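Local coordinates for glutathione S-transferase (Pseudomonas protegens, PDB 4IKH), which binds glutathione and probably transfers it to electrophilic substrates, at residues Phe9-Thr12 against Gln13-Ala17; Arg51-Phe54 against Glu55-Asp58; Pro62-Leu65 against Ser66-Asn70; Val135-Asn139 against Lys140-Arg144. One frame throughout, in Å; residues are numbered along the deposited sequence.

Contact 1. Residues Phe9-Thr12 against Gln13-Ala17; sequences FAVT and QKWPA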
loop_
_atom_site.group_PDB
_atom_site.type_symbol
_atom_site.label_atom_id
_atom_site.label_comp_id
_atom_site.label_asym_id
_atom_site.label_seq_id
_atom_site.Cartn_x
_atom_site.Cartn_y
_atom_site.Cartn_z
ATOM N N PHE A 9 -16.035 -9.785 -22.542
ATOM C CA PHE A 9 -15.253 -8.734 -21.893
ATOM C C PHE A 9 -14.297 -8.016 -22.841
ATOM O O PHE A 9 -13.755 -8.616 -23.769
ATOM C CB PHE A 9 -14.492 -9.289 -20.688
ATOM C CG PHE A 9 -15.382 -9.879 -19.633
ATOM C CD1 PHE A 9 -16.247 -9.073 -18.905
ATOM C CD2 PHE A 9 -15.354 -11.239 -19.366
ATOM C CE1 PHE A 9 -17.070 -9.616 -17.933
ATOM C CE2 PHE A 9 -16.173 -11.789 -18.396
ATOM C CZ PHE A 9 -17.032 -10.980 -17.680
ATOM N N ALA A 10 -14.095 -6.725 -22.588
ATOM C CA ALA A 10 -13.240 -5.887 -23.424
ATOM C C ALA A 10 -11.777 -6.314 -23.404
ATOM O O ALA A 10 -11.113 -6.289 -24.436
ATOM C CB ALA A 10 -13.368 -4.428 -23.019
ATOM N N VAL A 11 -11.276 -6.694 -22.233
ATOM C CA VAL A 11 -9.853 -7.011 -22.089
ATOM C C VAL A 11 -9.420 -8.170 -22.996
ATOM O O VAL A 11 -8.311 -8.159 -23.537
ATOM C CB VAL A 11 -9.462 -7.284 -20.612
ATOM C CG1 VAL A 11 -10.189 -8.509 -20.073
ATOM C CG2 VAL A 11 -7.947 -7.446 -20.467
ATOM N N THR A 12 -10.314 -9.142 -23.189
ATOM C CA THR A 12 -10.022 -10.324 -24.001
ATOM C C THR A 12 -10.084 -10.042 -25.500
ATOM O O THR A 12 -9.822 -10.927 -26.318
ATOM C CB THR A 12 -10.980 -11.496 -23.679
ATOM O OG1 THR A 12 -12.334 -11.110 -23.951
ATOM C CG2 THR A 12 -10.853 -11.904 -22.227
ATOM N N GLN A 13 -10.437 -8.815 -25.865
ATOM C CA GLN A 13 -10.425 -8.425 -27.266
ATOM C C GLN A 13 -8.991 -8.148 -27.712
ATOM O O GLN A 13 -8.669 -8.242 -28.898
ATOM C CB GLN A 13 -11.310 -7.195 -27.493
ATOM C CG GLN A 13 -11.441 -6.781 -28.958
ATOM C CD GLN A 13 -12.412 -5.631 -29.160
ATOM O OE1 GLN A 13 -13.328 -5.432 -28.362
ATOM N NE2 GLN A 13 -12.213 -4.868 -30.232
ATOM N N LYS A 14 -8.132 -7.809 -26.754
ATOM C CA LYS A 14 -6.719 -7.591 -27.039
ATOM C C LYS A 14 -5.887 -8.785 -26.567
ATOM O O LYS A 14 -4.877 -9.130 -27.189
ATOM C CB LYS A 14 -6.223 -6.304 -26.375
ATOM C CG LYS A 14 -4.844 -5.874 -26.849
ATOM C CD LYS A 14 -4.418 -4.554 -26.232
ATOM C CE LYS A 14 -3.498 -3.778 -27.172
ATOM N NZ LYS A 14 -2.313 -4.558 -27.640
ATOM N N TRP A 15 -6.312 -9.413 -25.474
ATOM C CA TRP A 15 -5.618 -10.583 -24.945
ATOM C C TRP A 15 -6.565 -11.774 -24.796
ATOM O O TRP A 15 -7.031 -12.071 -23.692
ATOM C CB TRP A 15 -4.951 -10.246 -23.608
ATOM C CG TRP A 15 -3.873 -9.195 -23.730
ATOM C CD1 TRP A 15 -2.607 -9.371 -24.215
ATOM C CD2 TRP A 15 -3.972 -7.809 -23.365
ATOM N NE1 TRP A 15 -1.914 -8.183 -24.172
ATOM C CE2 TRP A 15 -2.730 -7.208 -23.657
ATOM C CE3 TRP A 15 -4.990 -7.018 -22.823
ATOM C CZ2 TRP A 15 -2.481 -5.853 -23.423
ATOM C CZ3 TRP A 15 -4.740 -5.673 -22.592
ATOM C CH2 TRP A 15 -3.496 -5.106 -22.892
ATOM N N PRO A 16 -6.848 -12.464 -25.915
ATOM C CA PRO A 16 -7.772 -13.604 -25.923
ATOM C C PRO A 16 -7.164 -14.793 -25.193
ATOM O O PRO A 16 -5.963 -15.046 -25.330
ATOM C CB PRO A 16 -7.929 -13.927 -27.417
ATOM C CG PRO A 16 -7.383 -12.734 -28.151
ATOM C CD PRO A 16 -6.317 -12.183 -27.258
ATOM N N ALA A 17 -7.981 -15.511 -24.426
ATOM C CA ALA A 17 -7.481 -16.610 -23.607
ATOM C C ALA A 17 -7.361 -17.928 -24.371
ATOM O O ALA A 17 -8.366 -18.518 -24.777
ATOM C CB ALA A 17 -8.351 -16.785 -22.371
#
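The indole of Trp15 and the isopropyl group of Val11 cross at about a right angle, with Val11 CG2 3.8 Å from Trp15 CE3. One face of the indole carries the aliphatic chain of Lys14, whose CG lies over the ring centre, while Val11 O approaches the ring obliquely. Val11 CG2 reaches the indole because it stands opposite the backbone nitrogen, with CG1 in the place between N and C (chi1 63°). The backbone is wound into overlapping turns. Val11 O accepts two bonds, from Trp15 N at 3.1 Å in the carbonyl plane and from Lys14 N at 3.2 Å above that plane. One residue earlier, Gln13 N binds Ala10 O at 3.0 Å. Thr12 OG1 reaches back to Phe9 O at 2.9 Å, and Thr12 CA lies 3.5 Å from Trp15 O in a CH...O contact. A valine in place of Thr12 would probably leave Phe9 O without its hydroxyl mate and free the start of the turn to move. These coils precede strand 23-27, where Val11 packs on Tyr26 and Ala17 on Gln24. Lys14 forms a salt bridge with Asp58, and the Trp15 ring meets that of His50 on strand 47-51; Val11 also touches Val67 in the loop after helix 62-65.

Contact 2. Residues Arg51-Phe54 against Glu55-Asp58; sequences RVSF and ETQD. With GSH (glutathione), chain B.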
loop_
_atom_site.group_PDB
_atom_site.type_symbol
_atom_site.label_atom_id
_atom_site.label_comp_id
_atom_site.label_asym_id
_atom_site.label_seq_id
_atom_site.Cartn_x
_atom_site.Cartn_y
_atom_site.Cartn_z
ATOM N N ARG A 51 1.728 -10.394 -22.034
ATOM C CA ARG A 51 2.635 -9.265 -21.923
ATOM C C ARG A 51 1.946 -7.966 -22.337
ATOM O O ARG A 51 1.484 -7.827 -23.473
ATOM C CB ARG A 51 3.880 -9.515 -22.775
ATOM C CG ARG A 51 4.940 -8.433 -22.704
ATOM C CD ARG A 51 6.181 -8.866 -23.473
ATOM N NE ARG A 51 7.357 -8.983 -22.616
ATOM C CZ ARG A 51 8.303 -8.056 -22.523
ATOM N NH1 ARG A 51 9.344 -8.241 -21.719
ATOM N NH2 ARG A 51 8.212 -6.941 -23.240
ATOM N N VAL A 52 1.863 -7.028 -21.397
ATOM C CA VAL A 52 1.360 -5.689 -21.666
ATOM C C VAL A 52 2.544 -4.778 -21.980
ATOM O O VAL A 52 3.283 -4.389 -21.075
ATOM C CB VAL A 52 0.619 -5.137 -20.437
ATOM C CG1 VAL A 52 0.075 -3.730 -20.712
ATOM C CG2 VAL A 52 -0.511 -6.072 -20.038
ATOM N N SER A 53 2.736 -4.441 -23.252
ATOM C CA SER A 53 3.912 -3.666 -23.652
ATOM C C SER A 53 3.720 -2.171 -23.452
ATOM O O SER A 53 2.755 -1.591 -23.947
ATOM C CB SER A 53 4.289 -3.945 -25.109
ATOM O OG SER A 53 5.498 -3.285 -25.451
ATOM N N PHE A 54 4.649 -1.552 -22.732
ATOM C CA PHE A 54 4.591 -0.119 -22.474
ATOM C C PHE A 54 5.037 0.659 -23.701
ATOM O O PHE A 54 4.656 1.813 -23.889
ATOM C CB PHE A 54 5.485 0.250 -21.290
ATOM C CG PHE A 54 5.010 -0.292 -19.973
ATOM C CD1 PHE A 54 3.736 -0.827 -19.840
ATOM C CD2 PHE A 54 5.841 -0.257 -18.860
ATOM C CE1 PHE A 54 3.301 -1.328 -18.623
ATOM C CE2 PHE A 54 5.413 -0.750 -17.640
ATOM C CZ PHE A 54 4.144 -1.291 -17.521
ATOM N N GLU A 55 5.858 0.014 -24.528
ATOM C CA GLU A 55 6.404 0.634 -25.729
ATOM C C GLU A 55 5.294 0.989 -26.714
ATOM O O GLU A 55 5.372 1.992 -27.420
ATOM C CB GLU A 55 7.418 -0.304 -26.388
ATOM C CG GLU A 55 8.479 -0.832 -25.434
ATOM C CD GLU A 55 9.376 -1.879 -26.069
ATOM O OE1 GLU A 55 9.628 -2.915 -25.419
ATOM O OE2 GLU A 55 9.838 -1.664 -27.211
ATOM N N THR A 56 4.258 0.157 -26.744
ATOM C CA THR A 56 3.108 0.387 -27.607
ATOM C C THR A 56 1.958 0.999 -26.811
ATOM O O THR A 56 0.845 1.145 -27.323
ATOM C CB THR A 56 2.637 -0.924 -28.259
ATOM O OG1 THR A 56 1.931 -1.714 -27.296
ATOM C CG2 THR A 56 3.828 -1.718 -28.770
ATOM N N GLN A 57 2.245 1.353 -25.558
ATOM C CA GLN A 57 1.265 1.956 -24.654
ATOM C C GLN A 57 0.023 1.089 -24.444
ATOM O O GLN A 57 -1.093 1.605 -24.394
ATOM C CB GLN A 57 0.862 3.354 -25.136
ATOM C CG GLN A 57 1.906 4.426 -24.878
ATOM C CD GLN A 57 1.326 5.637 -24.165
ATOM O OE1 GLN A 57 0.374 6.260 -24.641
ATOM N NE2 GLN A 57 1.894 5.971 -23.009
ATOM N N ASP A 58 0.225 -0.220 -24.303
ATOM C CA ASP A 58 -0.881 -1.159 -24.125
ATOM C C ASP A 58 -1.650 -0.943 -22.822
ATOM O O ASP A 58 -2.787 -1.396 -22.681
ATOM C CB ASP A 58 -0.378 -2.605 -24.178
ATOM C CG ASP A 58 -0.041 -3.056 -25.582
ATOM O OD1 ASP A 58 -0.431 -2.362 -26.543
ATOM O OD2 ASP A 58 0.610 -4.113 -25.720
HETATM N N1 GSH B . 0.515 -0.017 -6.515
HETATM C CA1 GSH B . 0.553 -0.655 -7.784
HETATM C C1 GSH B . 0.696 -2.141 -7.623
HETATM O O11 GSH B . 1.336 -2.605 -6.637
HETATM O O12 GSH B . 0.184 -2.948 -8.468
HETATM C CB1 GSH B . 1.719 -0.146 -8.564
HETATM C CG1 GSH B . 1.686 -0.797 -9.948
HETATM C CD1 GSH B . 2.707 -0.164 -10.862
HETATM O OE1 GSH B . 3.359 0.791 -10.496
HETATM N N2 GSH B . 2.920 -0.717 -12.196
HETATM C CA2 GSH B . 3.883 -0.122 -13.066
HETATM C C2 GSH B . 3.111 0.290 -14.306
HETATM O O2 GSH B . 2.200 -0.440 -14.710
HETATM C CB2 GSH B . 4.938 -1.114 -13.452
HETATM S SG2 GSH B . 5.816 -1.752 -12.038
HETATM N N3 GSH B . 3.411 1.513 -15.025
HETATM C CA3 GSH B . 2.647 1.846 -16.211
HETATM C C3 GSH B . 2.330 3.302 -16.210
HETATM O O31 GSH B . 2.365 3.957 -15.134
HETATM O O32 GSH B . 2.026 3.868 -17.293
#
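Val52 and Asp58 slide past each other in opposite directions, Val52 CG1 coming 3.7 Å from Asp58 CB, while the carboxylate reaches back along Ser53. Asp58 OD2 takes the Ser53 N-H at 3.3 Å on its anti side, 32° out of the carboxylate plane. In return Asp58 N donates to Ser53 O at 2.9 Å, nearly along the C=O axis, so the two residues grip each other twice. The other oxygen, OD1, receives Thr56 OG1 at 2.6 Å from above the carboxylate plane and also pairs with Lys14, an arrangement likely to favour the ionised acid. Between these ends the chain makes a type I turn from Phe54 to Gln57, closed by a weak Gln57 N to Phe54 O bond. The positive phi of Gln57 (58°) then brings Asp58 back beside Ser53. The Phe54 ring meets glutathione: CA3 of the ligand lies over one ring face, and Phe54 CZ is 3.5 Å from its O2. The loop thus helps line the glutathione pocket of the thioredoxin-like domain. It leaves strand 47-51, whose order is prolonged by backbone bonding of Val52 with Ser27, and leads to helix 62-65, where Asp58 O accepts from Thr61 just ahead of the first turn.

Contact 3. Residues Pro62-Leu65 against Ser66-Asn70; sequences PEFL and SVSPN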
loop_
_atom_site.group_PDB
_atom_site.type_symbol
_atom_site.label_atom_id
_atom_site.label_comp_id
_atom_site.label_asym_id
_atom_site.label_seq_id
_atom_site.Cartn_x
_atom_site.Cartn_y
_atom_site.Cartn_z
ATOM N N PRO A 62 -8.380 1.178 -23.848
ATOM C CA PRO A 62 -9.649 0.967 -23.138
ATOM C C PRO A 62 -9.790 -0.481 -22.666
ATOM O O PRO A 62 -10.380 -0.734 -21.610
ATOM C CB PRO A 62 -10.694 1.268 -24.211
ATOM C CG PRO A 62 -10.019 2.255 -25.118
ATOM C CD PRO A 62 -8.575 1.833 -25.156
ATOM N N GLU A 63 -9.248 -1.414 -23.445
ATOM C CA GLU A 63 -9.291 -2.833 -23.100
ATOM C C GLU A 63 -8.582 -3.132 -21.774
ATOM O O GLU A 63 -9.101 -3.887 -20.945
ATOM C CB GLU A 63 -8.692 -3.688 -24.223
ATOM C CG GLU A 63 -9.493 -3.684 -25.524
ATOM C CD GLU A 63 -9.008 -2.643 -26.508
ATOM O OE1 GLU A 63 -8.579 -1.557 -26.068
ATOM O OE2 GLU A 63 -9.054 -2.913 -27.727
ATOM N N PHE A 64 -7.403 -2.542 -21.577
ATOM C CA PHE A 64 -6.672 -2.747 -20.333
ATOM C C PHE A 64 -7.355 -1.995 -19.192
ATOM O O PHE A 64 -7.487 -2.521 -18.087
ATOM C CB PHE A 64 -5.200 -2.332 -20.468
ATOM C CG PHE A 64 -4.367 -2.626 -19.240
ATOM C CD1 PHE A 64 -3.980 -3.929 -18.939
ATOM C CD2 PHE A 64 -3.980 -1.601 -18.379
ATOM C CE1 PHE A 64 -3.215 -4.203 -17.805
ATOM C CE2 PHE A 64 -3.217 -1.867 -17.244
ATOM C CZ PHE A 64 -2.834 -3.170 -16.958
ATOM N N LEU A 65 -7.818 -0.780 -19.474
ATOM C CA LEU A 65 -8.462 0.051 -18.456
ATOM C C LEU A 65 -9.689 -0.601 -17.816
ATOM O O LEU A 65 -10.059 -0.255 -16.693
ATOM C CB LEU A 65 -8.832 1.419 -19.028
ATOM C CG LEU A 65 -7.679 2.366 -19.358
ATOM C CD1 LEU A 65 -8.202 3.736 -19.764
ATOM C CD2 LEU A 65 -6.725 2.486 -18.172
ATOM N N SER A 66 -10.315 -1.541 -18.522
ATOM C CA SER A 66 -11.502 -2.213 -18.001
ATOM C C SER A 66 -11.183 -3.145 -16.825
ATOM O O SER A 66 -12.060 -3.439 -16.004
ATOM C CB SER A 66 -12.237 -2.970 -19.115
ATOM O OG SER A 66 -11.381 -3.878 -19.792
ATOM N N VAL A 67 -9.936 -3.612 -16.742
ATOM C CA VAL A 67 -9.529 -4.446 -15.615
ATOM C C VAL A 67 -8.601 -3.693 -14.654
ATOM O O VAL A 67 -8.473 -4.060 -13.484
ATOM C CB VAL A 67 -8.880 -5.790 -16.073
ATOM C CG1 VAL A 67 -9.837 -6.570 -16.963
ATOM C CG2 VAL A 67 -7.553 -5.552 -16.790
ATOM N N SER A 68 -7.960 -2.636 -15.151
ATOM C CA SER A 68 -7.080 -1.805 -14.326
ATOM C C SER A 68 -7.227 -0.343 -14.707
ATOM O O SER A 68 -6.475 0.160 -15.540
ATOM C CB SER A 68 -5.607 -2.232 -14.446
ATOM O OG SER A 68 -4.755 -1.322 -13.761
ATOM N N PRO A 69 -8.197 0.352 -14.082
ATOM C CA PRO A 69 -8.511 1.764 -14.359
ATOM C C PRO A 69 -7.344 2.674 -14.010
ATOM O O PRO A 69 -7.348 3.825 -14.433
ATOM C CB PRO A 69 -9.681 2.073 -13.418
ATOM C CG PRO A 69 -10.143 0.763 -12.878
ATOM C CD PRO A 69 -9.051 -0.227 -13.029
ATOM N N ASN A 70 -6.360 2.172 -13.256
ATOM C CA ASN A 70 -5.201 2.985 -12.884
ATOM C C ASN A 70 -4.123 2.963 -13.962
ATOM O O ASN A 70 -3.036 3.518 -13.772
ATOM C CB ASN A 70 -4.602 2.482 -11.562
ATOM C CG ASN A 70 -3.625 3.471 -10.944
ATOM O OD1 ASN A 70 -3.774 4.685 -11.095
ATOM N ND2 ASN A 70 -2.619 2.953 -10.240
#
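With its CG opposite the backbone nitrogen (chi1 -175°), the Phe64 ring is carried to Ser68, CE2 lying 3.7 Å from Ser68 CB. Ser66 adopts another torsion: its OG sits between N and C (chi1 55°), which points it back along the helix to Glu63 O, where it donates at 2.6 Å from above the carbonyl plane. Together these groups finish the short helix 62-65 of the thioredoxin-like N-terminal domain and start the loop toward the glutathione-binding residues Lys72 and Ile73. The close of the helix rests on Phe64 O, which accepts two backbone bonds, from Ser68 N in the carbonyl plane and from Val67 N above it, each 3.0 Å long. A weak bond from Ser66 N to Pro62 O precedes them. Val67 CG2 lies 3.3 Å from the same Phe64 O, placing the methyl group beside this carbonyl, which already accepts two N-H groups. The inner side of the loop packs on the sheet: Val67 and Ser68 touch Ala75, and Pro69 touches Phe90, while the Ser68 hydroxyl is bonded to Lys72 O. Phe64 also packs on Ile73. Farther along, Asn70 OD1 bonds Arg161 of the second subunit, tying the loop to the dimer interface. Leu65 CA makes a nearly straight CH...O contact with Ser68 O at 3.5 Å, and Leu65 CD2 meets that same oxygen.

Contact 4. Residues Val135-Asn139 against Lys140-Arg144; sequences VGFFN and KFAGR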
loop_
_atom_site.group_PDB
_atom_site.type_symbol
_atom_site.label_atom_id
_atom_site.label_comp_id
_atom_site.label_asym_id
_atom_site.label_seq_id
_atom_site.Cartn_x
_atom_site.Cartn_y
_atom_site.Cartn_z
ATOM N N VAL A 135 13.505 6.572 -6.701
ATOM C CA VAL A 135 14.949 6.476 -6.923
ATOM C C VAL A 135 15.207 6.151 -8.395
ATOM O O VAL A 135 16.120 6.709 -9.022
ATOM C CB VAL A 135 15.627 5.400 -6.033
ATOM C CG1 VAL A 135 17.089 5.275 -6.389
ATOM C CG2 VAL A 135 15.491 5.746 -4.573
ATOM N N GLY A 136 14.395 5.250 -8.950
ATOM C CA GLY A 136 14.507 4.903 -10.358
ATOM C C GLY A 136 14.282 6.085 -11.298
ATOM O O GLY A 136 14.995 6.242 -12.295
ATOM N N PHE A 137 13.300 6.924 -10.993
ATOM C CA PHE A 137 13.066 8.091 -11.833
ATOM C C PHE A 137 14.283 9.014 -11.825
ATOM O O PHE A 137 14.766 9.432 -12.881
ATOM C CB PHE A 137 11.814 8.861 -11.398
ATOM C CG PHE A 137 11.558 10.110 -12.219
ATOM C CD1 PHE A 137 11.005 10.021 -13.486
ATOM C CD2 PHE A 137 11.892 11.367 -11.724
ATOM C CE1 PHE A 137 10.771 11.172 -14.252
ATOM C CE2 PHE A 137 11.663 12.519 -12.479
ATOM C CZ PHE A 137 11.107 12.418 -13.742
ATOM N N PHE A 138 14.798 9.311 -10.636
ATOM C CA PHE A 138 15.891 10.274 -10.511
ATOM C C PHE A 138 17.303 9.746 -10.791
ATOM O O PHE A 138 18.252 10.531 -10.829
ATOM C CB PHE A 138 15.835 10.971 -9.148
ATOM C CG PHE A 138 14.677 11.913 -9.014
ATOM C CD1 PHE A 138 14.643 13.096 -9.748
ATOM C CD2 PHE A 138 13.606 11.611 -8.187
ATOM C CE1 PHE A 138 13.562 13.967 -9.646
ATOM C CE2 PHE A 138 12.526 12.478 -8.077
ATOM C CZ PHE A 138 12.507 13.661 -8.807
ATOM N N ASN A 139 17.442 8.440 -11.006
ATOM C CA ASN A 139 18.757 7.846 -11.251
ATOM C C ASN A 139 18.855 7.102 -12.585
ATOM O O ASN A 139 19.945 6.915 -13.124
ATOM C CB ASN A 139 19.137 6.900 -10.104
ATOM C CG ASN A 139 20.603 6.510 -10.127
ATOM O OD1 ASN A 139 21.476 7.357 -9.942
ATOM N ND2 ASN A 139 20.882 5.222 -10.341
ATOM N N LYS A 140 17.713 6.681 -13.117
ATOM C CA LYS A 140 17.696 5.819 -14.294
ATOM C C LYS A 140 16.921 6.458 -15.451
ATOM O O LYS A 140 17.236 6.236 -16.623
ATOM C CB LYS A 140 17.094 4.457 -13.916
ATOM C CG LYS A 140 16.974 3.447 -15.047
ATOM C CD LYS A 140 18.329 3.050 -15.588
ATOM C CE LYS A 140 18.209 1.922 -16.601
ATOM N NZ LYS A 140 19.552 1.344 -16.930
ATOM N N PHE A 141 15.921 7.269 -15.118
ATOM C CA PHE A 141 15.029 7.824 -16.130
ATOM C C PHE A 141 15.181 9.336 -16.273
ATOM O O PHE A 141 16.236 9.890 -15.954
ATOM C CB PHE A 141 13.582 7.437 -15.823
ATOM C CG PHE A 141 13.375 5.956 -15.702
ATOM C CD1 PHE A 141 13.845 5.095 -16.685
ATOM C CD2 PHE A 141 12.738 5.417 -14.592
ATOM C CE1 PHE A 141 13.668 3.724 -16.571
ATOM C CE2 PHE A 141 12.560 4.048 -14.473
ATOM C CZ PHE A 141 13.025 3.201 -15.463
ATOM N N ALA A 142 14.127 9.994 -16.751
ATOM C CA ALA A 142 14.199 11.410 -17.127
ATOM C C ALA A 142 14.736 12.305 -16.017
ATOM O O ALA A 142 15.373 13.327 -16.285
ATOM C CB ALA A 142 12.841 11.904 -17.587
ATOM N N GLY A 143 14.484 11.909 -14.774
ATOM C CA GLY A 143 14.897 12.696 -13.628
ATOM C C GLY A 143 16.397 12.696 -13.420
ATOM O O GLY A 143 16.916 13.523 -12.666
ATOM N N ARG A 144 17.090 11.773 -14.087
ATOM C CA ARG A 144 18.548 11.660 -14.006
ATOM C C ARG A 144 19.229 12.971 -14.412
ATOM O O ARG A 144 20.269 13.334 -13.860
ATOM C CB ARG A 144 19.029 10.527 -14.922
ATOM C CG ARG A 144 20.334 9.858 -14.503
ATOM C CD ARG A 144 21.157 9.398 -15.710
ATOM N NE ARG A 144 20.432 8.502 -16.615
ATOM C CZ ARG A 144 20.555 7.176 -16.623
ATOM N NH1 ARG A 144 21.370 6.573 -15.765
ATOM N NH2 ARG A 144 19.861 6.450 -17.490
#
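Gly143 lies flat against Phe137, its CA over one face of the ring and 3.4 Å from CE2, in a CH-pi contact. The fit is tight: a CB on Gly143 would run into both Phe137 CD2 and Phe138 CD1, so the backbone can come this near only without a side chain. Phe138 meets Gly143 O with CD1 at 3.7 Å, the oxygen lying at the ring edge, and an edge of Phe137 is aimed at the centre of a Phe138 face. Phe137 reaches over Gly143 because CG stands opposite its backbone N (chi1 178°); its CE1 also touches Ala142 CB at 4.0 Å. A leucine in place of Phe137 would probably leave Gly143 without its flat cover and Arg154 of the second subunit without its cation-pi partner. This is the C-terminal end of helix 111-140 in the helical domain of the glutathione transferase fold. Gly136 O accepts Lys140 N at 2.9 Å and, weakly, Phe141 N; the chain then passes into a 3-10 turn in which Arg144 N binds Phe141 O at 2.8 Å. On the looser, solvent-facing side, Arg144 folds back over the end of the helix, bent at chi2 and chi3. Asn139 O lies over one guanidinium face, 3.0 Å from Arg144 NH1, but the angle is too poor for a hydrogen bond. Lys140 NZ makes a long, weak ion pair with Glu200, whereas Asn139 ND2 is hydrogen-bonded to Tyr199 O.

Overall arrangement
Contacts 1, 2 and 3 touch one another on the thioredoxin-like side of the protein, whereas contact 4 stands apart in the helical domain, with nearest atoms about 9 Å from contact 2. Each sets buried residues beside exposed ones: Val11 and Trp15 in contact 1, Val52 and Asp58 in contact 2, Phe64, Val67 and Ser68 in contact 3, Phe138 and Gly143 in contact 4 are buried. A salt bridge links contacts 1 and 2; apolar packing joins both to contact 3. Contact 2 is held mostly by polar loop bonds and itself touches glutathione; contacts 1 and 3 combine a doubly accepting carbonyl with apolar packing. In contact 4, aromatic rings closing round a glycine dominate. Contacts 3 and 4 also meet the second subunit.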